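Local coordinates for beta chain (Acipenser persicus, PDB 6IYH), which probably carries oxygen as a haem-binding globin subunit of the tetrameric haemoglobin of this sturgeon, at residues 17-22 with 66-71; 78-83 with 137-142; 108-113 with 124-129. One frame throughout, in Å; residues are numbered along the deposited sequence.

In the fold
Following the chain shows how a globin closes itself in stages. From the N terminus, interaction 1 comes first: the start of helix 19-33 is closed against helix 57-75, completing a loop before interaction 2 opens. Interaction 2 then spans the longest interval, joining the short helix 80-83 to the later part of helix 123-142. Nested inside that loop is interaction 3, a short closure between helix 100-117 and the early turns of helix 123-142. Interactions 1 and 3 meet directly, V22 packing on L109 and V112. Interactions 2 and 3 do not touch but share helix 123-142, while interactions 1 and 2 reach the same haem from different helices.

Interaction 1. Residues 17-22 with 66-71; sequences VNVESV and VLDSVG. With HEM (protoporphyrin IX containing Fe), chain D.
The distal wall of the globin haem pocket has a second helix behind it, and V19 and L67 mark where the start of helix 19-33 packs on the back of helix 57-75. V19 CB lies 3.9 Å from L67 CB, the two side chains sliding past each other in opposite directions. D68 crosses V19 at about a right angle and brings D68 OD1 to 3.3 Å from V19 CG2. Deeper in, V22 CG1, anti to its backbone nitrogen (chi1 166°), meets L67 CD1 at 4.0 Å. Helix 19-33 starts at its N-cap, N18, whose OD1 accepts from S21 N at 3.1 Å, with the donor well above the carbonyl plane. W14 of helix 4-14 packs on both V19 and L67. On the other side of helix 57-75, V66 CG1 sits 3.8 Å from haem C2B, and V66 CG2 approaches the iron-bound water 1. Cutting V66 back to an alanine removes both methyls and is likely to open a gap over the pyrrole that carries C2B and beside the water. S69 adds OG, 3.7 Å from the haem methyl CMB. Helix 57-75, the E helix of the globin fold, here gives one face to a neighbouring helix and another to the porphyrin.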
loop_
_atom_site.group_PDB
_atom_site.type_symbol
_atom_site.label_atom_id
_atom_site.label_comp_id
_atom_site.label_asym_id
_atom_site.label_seq_id
_atom_site.Cartn_x
_atom_site.Cartn_y
_atom_site.Cartn_z
ATOM N N VAL B 17 26.194 14.055 -5.863
ATOM C CA VAL B 17 25.316 13.202 -6.759
ATOM C C VAL B 17 25.494 13.640 -8.234
ATOM O O VAL B 17 25.242 14.778 -8.583
ATOM C CB VAL B 17 23.831 13.326 -6.346
ATOM C CG1 VAL B 17 22.895 12.845 -7.460
ATOM C CG2 VAL B 17 23.603 12.556 -5.033
ATOM N N ASN B 18 25.830 12.688 -9.057
ATOM C CA ASN B 18 25.799 12.824 -10.486
ATOM C C ASN B 18 24.347 12.566 -10.903
ATOM O O ASN B 18 23.901 11.420 -10.918
ATOM C CB ASN B 18 26.750 11.804 -11.127
ATOM C CG ASN B 18 26.734 11.849 -12.650
ATOM O OD1 ASN B 18 25.768 12.261 -13.243
ATOM N ND2 ASN B 18 27.780 11.381 -13.266
ATOM N N VAL B 19 23.646 13.625 -11.271
ATOM C CA VAL B 19 22.181 13.469 -11.491
ATOM C C VAL B 19 21.899 12.656 -12.740
ATOM O O VAL B 19 20.862 11.981 -12.833
ATOM C CB VAL B 19 21.447 14.830 -11.556
ATOM C CG1 VAL B 19 21.501 15.569 -10.244
ATOM C CG2 VAL B 19 22.034 15.757 -12.629
ATOM N N GLU B 20 22.822 12.609 -13.687
ATOM C CA GLU B 20 22.654 11.771 -14.884
ATOM C C GLU B 20 22.768 10.273 -14.564
ATOM O O GLU B 20 21.896 9.449 -14.917
ATOM C CB GLU B 20 23.747 12.110 -15.910
ATOM C CG GLU B 20 23.484 13.427 -16.572
ATOM C CD GLU B 20 24.606 13.887 -17.486
ATOM O OE1 GLU B 20 25.343 13.034 -18.026
ATOM O OE2 GLU B 20 24.731 15.090 -17.621
ATOM N N SER B 21 23.814 9.921 -13.843
ATOM C CA SER B 21 24.033 8.581 -13.473
ATOM C C SER B 21 23.027 8.052 -12.457
ATOM O O SER B 21 22.429 7.005 -12.666
ATOM C CB SER B 21 25.436 8.436 -12.976
ATOM O OG SER B 21 25.708 7.125 -12.524
ATOM N N VAL B 22 22.843 8.760 -11.366
ATOM C CA VAL B 22 21.894 8.339 -10.339
ATOM C C VAL B 22 20.472 8.376 -10.892
ATOM O O VAL B 22 19.699 7.478 -10.664
ATOM C CB VAL B 22 22.010 9.226 -9.079
ATOM C CG1 VAL B 22 20.846 9.099 -8.092
ATOM C CG2 VAL B 22 23.362 8.908 -8.446
ATOM N N VAL B 66 14.193 13.889 -13.645
ATOM C CA VAL B 66 13.633 13.563 -12.336
ATOM C C VAL B 66 14.609 13.962 -11.210
ATOM O O VAL B 66 14.202 14.584 -10.252
ATOM C CB VAL B 66 13.256 12.063 -12.237
ATOM C CG1 VAL B 66 12.824 11.739 -10.816
ATOM C CG2 VAL B 66 12.129 11.723 -13.202
ATOM N N LEU B 67 15.891 13.640 -11.355
ATOM C CA LEU B 67 16.850 13.928 -10.322
ATOM C C LEU B 67 17.078 15.452 -10.169
ATOM O O LEU B 67 17.194 15.940 -9.090
ATOM C CB LEU B 67 18.106 13.131 -10.509
ATOM C CG LEU B 67 18.186 11.865 -9.696
ATOM C CD1 LEU B 67 18.458 12.285 -8.243
ATOM C CD2 LEU B 67 16.899 11.036 -9.804
ATOM N N ASP B 68 17.026 16.180 -11.262
ATOM C CA ASP B 68 17.001 17.678 -11.191
ATOM C C ASP B 68 15.861 18.233 -10.411
ATOM O O ASP B 68 16.065 19.139 -9.610
ATOM C CB ASP B 68 17.074 18.289 -12.586
ATOM C CG ASP B 68 18.434 18.117 -13.199
ATOM O OD1 ASP B 68 19.327 17.680 -12.472
ATOM O OD2 ASP B 68 18.605 18.427 -14.411
ATOM N N SER B 69 14.675 17.602 -10.514
ATOM C CA SER B 69 13.498 17.944 -9.732
ATOM C C SER B 69 13.658 17.598 -8.289
ATOM O O SER B 69 13.213 18.314 -7.438
ATOM C CB SER B 69 12.298 17.209 -10.345
ATOM O OG SER B 69 11.119 17.557 -9.727
ATOM N N VAL B 70 14.340 16.499 -7.989
ATOM C CA VAL B 70 14.697 16.218 -6.599
ATOM C C VAL B 70 15.577 17.367 -6.097
ATOM O O VAL B 70 15.383 17.896 -5.018
ATOM C CB VAL B 70 15.438 14.871 -6.503
ATOM C CG1 VAL B 70 15.999 14.707 -5.088
ATOM C CG2 VAL B 70 14.531 13.655 -6.808
ATOM N N GLY B 71 16.524 17.797 -6.913
ATOM C CA GLY B 71 17.302 18.994 -6.555
ATOM C C GLY B 71 16.445 20.205 -6.263
ATOM O O GLY B 71 16.647 20.905 -5.245
HETATM C CHA HEM D . 7.397 13.804 -16.197
HETATM C CHB HEM D . 9.317 14.500 -11.851
HETATM C CHC HEM D . 7.738 10.096 -10.543
HETATM C CHD HEM D . 5.693 9.509 -14.871
HETATM C C1A HEM D . 8.015 14.347 -15.094
HETATM C C2A HEM D . 8.714 15.593 -15.143
HETATM C C3A HEM D . 9.264 15.779 -13.956
HETATM C C4A HEM D . 8.955 14.651 -13.149
HETATM C CMA HEM D . 10.106 16.980 -13.522
HETATM C CAA HEM D . 8.809 16.564 -16.306
HETATM C CBA HEM D . 7.715 17.619 -16.158
HETATM C CGA HEM D . 7.717 18.680 -17.249
HETATM O O1A HEM D . 7.451 18.404 -18.437
HETATM O O2A HEM D . 7.968 19.866 -16.971
HETATM C C1B HEM D . 9.063 13.335 -11.096
HETATM C C2B HEM D . 9.475 13.147 -9.732
HETATM C C3B HEM D . 9.092 11.878 -9.409
HETATM C C4B HEM D . 8.325 11.360 -10.534
HETATM C CMB HEM D . 10.315 14.056 -8.818
HETATM C CAB HEM D . 9.249 11.081 -8.173
HETATM C CBB HEM D . 10.130 11.383 -7.203
HETATM C C1C HEM D . 7.096 9.485 -11.593
HETATM C C2C HEM D . 6.500 8.168 -11.634
HETATM C C3C HEM D . 5.904 8.017 -12.878
HETATM C C4C HEM D . 6.066 9.290 -13.584
HETATM C CMC HEM D . 6.743 7.185 -10.544
HETATM C CAC HEM D . 5.241 6.845 -13.503
HETATM C CBC HEM D . 5.291 5.640 -12.914
HETATM C C1D HEM D . 6.081 10.650 -15.595
HETATM C C2D HEM D . 5.758 10.784 -17.005
HETATM C C3D HEM D . 6.177 11.997 -17.393
HETATM C C4D HEM D . 6.803 12.537 -16.185
HETATM C CMD HEM D . 4.968 9.784 -17.853
HETATM C CAD HEM D . 6.117 12.622 -18.779
HETATM C CBD HEM D . 7.286 11.945 -19.554
HETATM C CGD HEM D . 7.510 12.388 -20.991
HETATM O O1D HEM D . 8.261 13.341 -21.265
HETATM O O2D HEM D . 7.007 11.734 -21.901
HETATM N NA HEM D . 8.177 13.799 -13.892
HETATM N NB HEM D . 8.312 12.289 -11.507
HETATM N NC HEM D . 6.759 10.125 -12.778
HETATM N ND HEM D . 6.703 11.728 -15.056
HETATM FE FE HEM D . 7.448 12.016 -13.336
HETATM O O HOH W 1 9.154 10.984 -13.936
#

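Interaction 2. Residues 78-83 with 137-142; sequences DDVADA and ISALSK. With HEM (protoporphyrin IX containing Fe), chain D.
Helix 123-142, the H helix of the globin fold, passes the short helix 80-83 that precedes the F helix, and the two meet through two alanines and a valine: V80 and A81 on one side, A139 on the other. The CA atoms of A81 and A139 come within 4.2 Å, an approach eased by the alanine methyls. The methyl of A139 fills the joint, with its CB 3.6 Å from V80 CG1 and also against A81 CA. V80 turns its CG1 methyl to A139 because CG1 stands trans to the backbone nitrogen (chi1 179°), while M132 and V135, earlier on the H helix, pack on the same valine. At the rim, the extended chain of K142 passes A81, K142 CD meeting A81 CB at 4.0 Å. The ammonium group runs on in the direction of D79 without making contact with it, so any attraction there can be no more than long-range.

The short helix is started by D79 at the N-cap, where OD1 accepts from D82 N, met from above the carboxylate plane. Between the two backbones sits water 2, close enough to donate to A81 O and to A139 O; it has more acceptors around it than protons, so both bonds need not exist at once. The next residue, L140, turns the other way and belongs to the haem pocket, its CD1 lying 3.4 Å from the vinyl carbon CAB. Packing and pocket thus share one turn of helix. That turn is also tied at I137 O, which is gripped twice by one residue: S141 N at 2.9 Å and S141 OG at 2.8 Å reach it from opposite faces of the carbonyl plane.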
loop_
_atom_site.group_PDB
_atom_site.type_symbol
_atom_site.label_atom_id
_atom_site.label_comp_id
_atom_site.label_asym_id
_atom_site.label_seq_id
_atom_site.Cartn_x
_atom_site.Cartn_y
_atom_site.Cartn_z
ATOM N N ASP B 78 11.926 23.262 2.796
ATOM C CA ASP B 78 11.019 23.770 3.832
ATOM C C ASP B 78 9.586 23.814 3.346
ATOM O O ASP B 78 8.724 23.853 4.161
ATOM C CB ASP B 78 11.425 25.139 4.356
ATOM C CG ASP B 78 12.751 25.135 5.038
ATOM O OD1 ASP B 78 13.112 24.195 5.765
ATOM O OD2 ASP B 78 13.468 26.140 4.859
ATOM N N ASP B 79 9.301 23.804 2.058
ATOM C CA ASP B 79 7.923 23.592 1.629
ATOM C C ASP B 79 7.839 22.984 0.239
ATOM O O ASP B 79 7.545 23.662 -0.740
ATOM C CB ASP B 79 7.127 24.911 1.713
ATOM C CG ASP B 79 5.605 24.703 1.585
ATOM O OD1 ASP B 79 5.119 23.567 1.350
ATOM O OD2 ASP B 79 4.888 25.720 1.708
ATOM N N VAL B 80 8.076 21.673 0.179
ATOM C CA VAL B 80 8.071 20.983 -1.127
ATOM C C VAL B 80 6.648 20.930 -1.695
ATOM O O VAL B 80 6.476 21.087 -2.899
ATOM C CB VAL B 80 8.625 19.567 -0.980
ATOM C CG1 VAL B 80 8.630 18.802 -2.306
ATOM C CG2 VAL B 80 10.005 19.569 -0.381
ATOM N N ALA B 81 5.613 20.744 -0.858
ATOM C CA ALA B 81 4.177 20.726 -1.357
ATOM C C ALA B 81 3.850 21.932 -2.230
ATOM O O ALA B 81 3.409 21.802 -3.384
ATOM C CB ALA B 81 3.173 20.637 -0.194
ATOM N N ASP B 82 4.131 23.128 -1.705
ATOM C CA ASP B 82 3.883 24.371 -2.497
ATOM C C ASP B 82 4.662 24.387 -3.839
ATOM O O ASP B 82 4.130 24.622 -4.932
ATOM C CB ASP B 82 4.197 25.665 -1.646
ATOM C CG ASP B 82 4.318 26.989 -2.526
ATOM O OD1 ASP B 82 5.428 27.283 -3.075
ATOM O OD2 ASP B 82 3.300 27.742 -2.669
ATOM N N ALA B 83 5.944 24.089 -3.753
ATOM C CA ALA B 83 6.810 24.117 -4.912
ATOM C C ALA B 83 6.415 23.045 -5.982
ATOM O O ALA B 83 6.555 23.257 -7.212
ATOM C CB ALA B 83 8.217 23.881 -4.411
ATOM N N ILE B 137 7.328 12.425 -1.962
ATOM C CA ILE B 137 6.177 11.600 -2.307
ATOM C C ILE B 137 4.849 12.247 -1.887
ATOM O O ILE B 137 3.860 12.262 -2.634
ATOM C CB ILE B 137 6.325 10.231 -1.676
ATOM C CG1 ILE B 137 7.428 9.463 -2.389
ATOM C CG2 ILE B 137 5.020 9.445 -1.735
ATOM C CD1 ILE B 137 7.998 8.352 -1.575
ATOM N N SER B 138 4.844 12.730 -0.683
ATOM C CA SER B 138 3.670 13.383 -0.156
ATOM C C SER B 138 3.338 14.615 -1.050
ATOM O O SER B 138 2.159 14.850 -1.406
ATOM C CB SER B 138 3.896 13.722 1.312
ATOM O OG SER B 138 2.819 14.540 1.721
ATOM N N ALA B 139 4.345 15.427 -1.386
ATOM C CA ALA B 139 4.113 16.586 -2.272
ATOM C C ALA B 139 3.554 16.200 -3.652
ATOM O O ALA B 139 2.670 16.908 -4.217
ATOM C CB ALA B 139 5.368 17.383 -2.428
ATOM N N LEU B 140 4.065 15.086 -4.231
ATOM C CA LEU B 140 3.583 14.633 -5.513
ATOM C C LEU B 140 2.186 14.043 -5.458
ATOM O O LEU B 140 1.486 14.159 -6.439
ATOM C CB LEU B 140 4.540 13.586 -6.130
ATOM C CG LEU B 140 5.810 14.247 -6.619
ATOM C CD1 LEU B 140 6.817 13.188 -7.006
ATOM C CD2 LEU B 140 5.505 15.118 -7.841
ATOM N N SER B 141 1.835 13.427 -4.337
ATOM C CA SER B 141 0.485 12.826 -4.096
ATOM C C SER B 141 -0.599 13.890 -3.741
ATOM O O SER B 141 -1.801 13.652 -3.808
ATOM C CB SER B 141 0.609 11.790 -3.000
ATOM O OG SER B 141 1.600 10.824 -3.354
ATOM N N LYS B 142 -0.198 15.117 -3.428
ATOM C CA LYS B 142 -1.122 16.050 -2.752
ATOM C C LYS B 142 -2.262 16.519 -3.647
ATOM O O LYS B 142 -3.443 16.551 -3.233
ATOM C CB LYS B 142 -0.367 17.275 -2.206
ATOM C CG LYS B 142 -1.283 18.133 -1.371
ATOM C CD LYS B 142 -0.549 19.261 -0.716
ATOM C CE LYS B 142 -1.398 19.799 0.423
ATOM N NZ LYS B 142 -1.005 21.202 0.719
HETATM C CHA HEM D . 7.397 13.804 -16.197
HETATM C CHB HEM D . 9.317 14.500 -11.851
HETATM C CHC HEM D . 7.738 10.096 -10.543
HETATM C CHD HEM D . 5.693 9.509 -14.871
HETATM C C1A HEM D . 8.015 14.347 -15.094
HETATM C C2A HEM D . 8.714 15.593 -15.143
HETATM C C3A HEM D . 9.264 15.779 -13.956
HETATM C C4A HEM D . 8.955 14.651 -13.149
HETATM C CMA HEM D . 10.106 16.980 -13.522
HETATM C CAA HEM D . 8.809 16.564 -16.306
HETATM C CBA HEM D . 7.715 17.619 -16.158
HETATM C CGA HEM D . 7.717 18.680 -17.249
HETATM O O1A HEM D . 7.451 18.404 -18.437
HETATM O O2A HEM D . 7.968 19.866 -16.971
HETATM C C1B HEM D . 9.063 13.335 -11.096
HETATM C C2B HEM D . 9.475 13.147 -9.732
HETATM C C3B HEM D . 9.092 11.878 -9.409
HETATM C C4B HEM D . 8.325 11.360 -10.534
HETATM C CMB HEM D . 10.315 14.056 -8.818
HETATM C CAB HEM D . 9.249 11.081 -8.173
HETATM C CBB HEM D . 10.130 11.383 -7.203
HETATM C C1C HEM D . 7.096 9.485 -11.593
HETATM C C2C HEM D . 6.500 8.168 -11.634
HETATM C C3C HEM D . 5.904 8.017 -12.878
HETATM C C4C HEM D . 6.066 9.290 -13.584
HETATM C CMC HEM D . 6.743 7.185 -10.544
HETATM C CAC HEM D . 5.241 6.845 -13.503
HETATM C CBC HEM D . 5.291 5.640 -12.914
HETATM C C1D HEM D . 6.081 10.650 -15.595
HETATM C C2D HEM D . 5.758 10.784 -17.005
HETATM C C3D HEM D . 6.177 11.997 -17.393
HETATM C C4D HEM D . 6.803 12.537 -16.185
HETATM C CMD HEM D . 4.968 9.784 -17.853
HETATM C CAD HEM D . 6.117 12.622 -18.779
HETATM C CBD HEM D . 7.286 11.945 -19.554
HETATM C CGD HEM D . 7.510 12.388 -20.991
HETATM O O1D HEM D . 8.261 13.341 -21.265
HETATM O O2D HEM D . 7.007 11.734 -21.901
HETATM N NA HEM D . 8.177 13.799 -13.892
HETATM N NB HEM D . 8.312 12.289 -11.507
HETATM N NC HEM D . 6.759 10.125 -12.778
HETATM N ND HEM D . 6.703 11.728 -15.056
HETATM FE FE HEM D . 7.448 12.016 -13.336
HETATM O O HOH W 2 1.842 19.671 -4.114
HETATM O O HOH W 1 9.154 10.984 -13.936
#

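Interaction 3. Residues 108-113 with 124-129; sequences CLSIVL and DVQAAW
L113 and W129 make the closest touch here, a CH-pi contact in which the leucine methyl CD1 lies over one face of the indole. L113 CD1 stands 4.2 Å from the centroid of the W129 six-membered ring, 28° off the ring normal. It is thus displaced toward the rim, where L113 CD1 comes nearest to W129 CE3 at 3.8 Å. The two side chains cross at about a right angle, and a chi2 of 90° turns the flat of the indole to the leucine. A turn away, S110 and Q126 face each other without a direct bond. Water 3 spans them, 2.7 Å from S110 OG and accepting from Q126 NE2 at 3.0 Å.

The next shell holds these groups in position. Y121, from the turn between the two helices, hydrogen-bonds S110 OG through its OH and packs on L113, Q126 and W129. Helix 4-14 lies against the indole through L13 and W14, and W129 NE1 makes a weak hydrogen bond to A9 O. Q126 OE1 hydrogen-bonds a basic side chain of the chain of another protein, in keeping with the role of the G and H helices in haemoglobin assembly.

The hairpin of helices 100-117 and 123-142 is therefore joined by a CH-pi contact at the indole face and by a buried polar link in which water stands in for a direct S110-Q126 bond, so that one amide is shared between the helix pair and the subunit interface.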
loop_
_atom_site.group_PDB
_atom_site.type_symbol
_atom_site.label_atom_id
_atom_site.label_comp_id
_atom_site.label_asym_id
_atom_site.label_seq_id
_atom_site.Cartn_x
_atom_site.Cartn_y
_atom_site.Cartn_z
ATOM N N CYS B 108 13.632 2.993 -5.279
ATOM C CA CYS B 108 14.695 2.758 -6.233
ATOM C C CYS B 108 15.780 3.816 -6.015
ATOM O O CYS B 108 16.950 3.508 -6.078
ATOM C CB CYS B 108 14.255 2.827 -7.673
ATOM S SG CYS B 108 13.129 1.460 -8.134
ATOM N N LEU B 109 15.380 5.031 -5.694
ATOM C CA LEU B 109 16.374 6.129 -5.485
ATOM C C LEU B 109 17.221 5.862 -4.266
ATOM O O LEU B 109 18.482 5.960 -4.348
ATOM C CB LEU B 109 15.645 7.471 -5.395
ATOM C CG LEU B 109 16.573 8.645 -5.052
ATOM C CD1 LEU B 109 17.668 8.796 -6.043
ATOM C CD2 LEU B 109 15.771 9.937 -4.914
ATOM N N SER B 110 16.594 5.441 -3.159
ATOM C CA SER B 110 17.380 5.085 -1.956
ATOM C C SER B 110 18.380 3.967 -2.219
ATOM O O SER B 110 19.535 4.018 -1.798
ATOM C CB SER B 110 16.463 4.738 -0.786
ATOM O OG SER B 110 17.178 4.532 0.383
ATOM N N ILE B 111 17.916 2.916 -2.894
ATOM C CA ILE B 111 18.782 1.820 -3.365
ATOM C C ILE B 111 19.929 2.304 -4.209
ATOM O O ILE B 111 21.036 1.900 -3.992
ATOM C CB ILE B 111 17.938 0.697 -4.031
ATOM C CG1 ILE B 111 17.115 -0.019 -2.985
ATOM C CG2 ILE B 111 18.727 -0.290 -4.826
ATOM C CD1 ILE B 111 15.950 -0.924 -3.437
ATOM N N VAL B 112 19.661 3.142 -5.184
ATOM C CA VAL B 112 20.720 3.680 -6.000
ATOM C C VAL B 112 21.737 4.520 -5.133
ATOM O O VAL B 112 22.950 4.452 -5.414
ATOM C CB VAL B 112 20.162 4.475 -7.172
ATOM C CG1 VAL B 112 21.279 5.238 -7.902
ATOM C CG2 VAL B 112 19.522 3.560 -8.145
ATOM N N LEU B 113 21.240 5.326 -4.205
ATOM C CA LEU B 113 22.150 6.124 -3.382
ATOM C C LEU B 113 23.005 5.154 -2.562
ATOM O O LEU B 113 24.186 5.351 -2.454
ATOM C CB LEU B 113 21.429 7.054 -2.431
ATOM C CG LEU B 113 20.651 8.160 -3.130
ATOM C CD1 LEU B 113 19.876 8.961 -2.138
ATOM C CD2 LEU B 113 21.535 9.058 -3.974
ATOM N N ASP B 124 22.050 6.955 9.615
ATOM C CA ASP B 124 21.520 8.296 9.823
ATOM C C ASP B 124 21.320 9.056 8.535
ATOM O O ASP B 124 20.371 9.810 8.402
ATOM C CB ASP B 124 22.403 9.131 10.809
ATOM C CG ASP B 124 23.773 9.513 10.236
ATOM O OD1 ASP B 124 24.519 8.588 10.032
ATOM O OD2 ASP B 124 24.038 10.698 9.985
ATOM N N VAL B 125 22.242 8.866 7.609
ATOM C CA VAL B 125 22.196 9.558 6.336
ATOM C C VAL B 125 21.001 8.972 5.531
ATOM O O VAL B 125 20.230 9.727 4.982
ATOM C CB VAL B 125 23.542 9.452 5.566
ATOM C CG1 VAL B 125 23.341 9.885 4.106
ATOM C CG2 VAL B 125 24.553 10.403 6.255
ATOM N N GLN B 126 20.923 7.649 5.502
ATOM C CA GLN B 126 19.703 6.963 4.868
ATOM C C GLN B 126 18.421 7.449 5.498
ATOM O O GLN B 126 17.470 7.706 4.828
ATOM C CB GLN B 126 19.775 5.424 4.905
ATOM C CG GLN B 126 18.485 4.812 4.318
ATOM C CD GLN B 126 18.440 3.355 4.490
ATOM O OE1 GLN B 126 19.325 2.781 4.951
ATOM N NE2 GLN B 126 17.393 2.779 4.079
ATOM N N ALA B 127 18.391 7.633 6.844
ATOM C CA ALA B 127 17.168 8.041 7.508
ATOM C C ALA B 127 16.780 9.399 7.074
ATOM O O ALA B 127 15.618 9.660 6.791
ATOM C CB ALA B 127 17.280 7.937 9.036
ATOM N N ALA B 128 17.754 10.313 6.943
ATOM C CA ALA B 128 17.459 11.652 6.452
ATOM C C ALA B 128 16.966 11.688 4.990
ATOM O O ALA B 128 16.020 12.390 4.666
ATOM C CB ALA B 128 18.703 12.553 6.552
ATOM N N TRP B 129 17.592 10.895 4.140
ATOM C CA TRP B 129 17.158 10.731 2.749
ATOM C C TRP B 129 15.756 10.064 2.637
ATOM O O TRP B 129 14.970 10.489 1.803
ATOM C CB TRP B 129 18.188 9.997 1.898
ATOM C CG TRP B 129 19.209 10.969 1.469
ATOM C CD1 TRP B 129 20.352 11.294 2.111
ATOM C CD2 TRP B 129 19.097 11.832 0.369
ATOM N NE1 TRP B 129 21.002 12.347 1.438
ATOM C CE2 TRP B 129 20.222 12.704 0.392
ATOM C CE3 TRP B 129 18.113 12.019 -0.613
ATOM C CZ2 TRP B 129 20.434 13.662 -0.583
ATOM C CZ3 TRP B 129 18.315 13.022 -1.601
ATOM C CH2 TRP B 129 19.479 13.812 -1.574
HETATM O O HOH W 3 15.330 4.004 2.248
#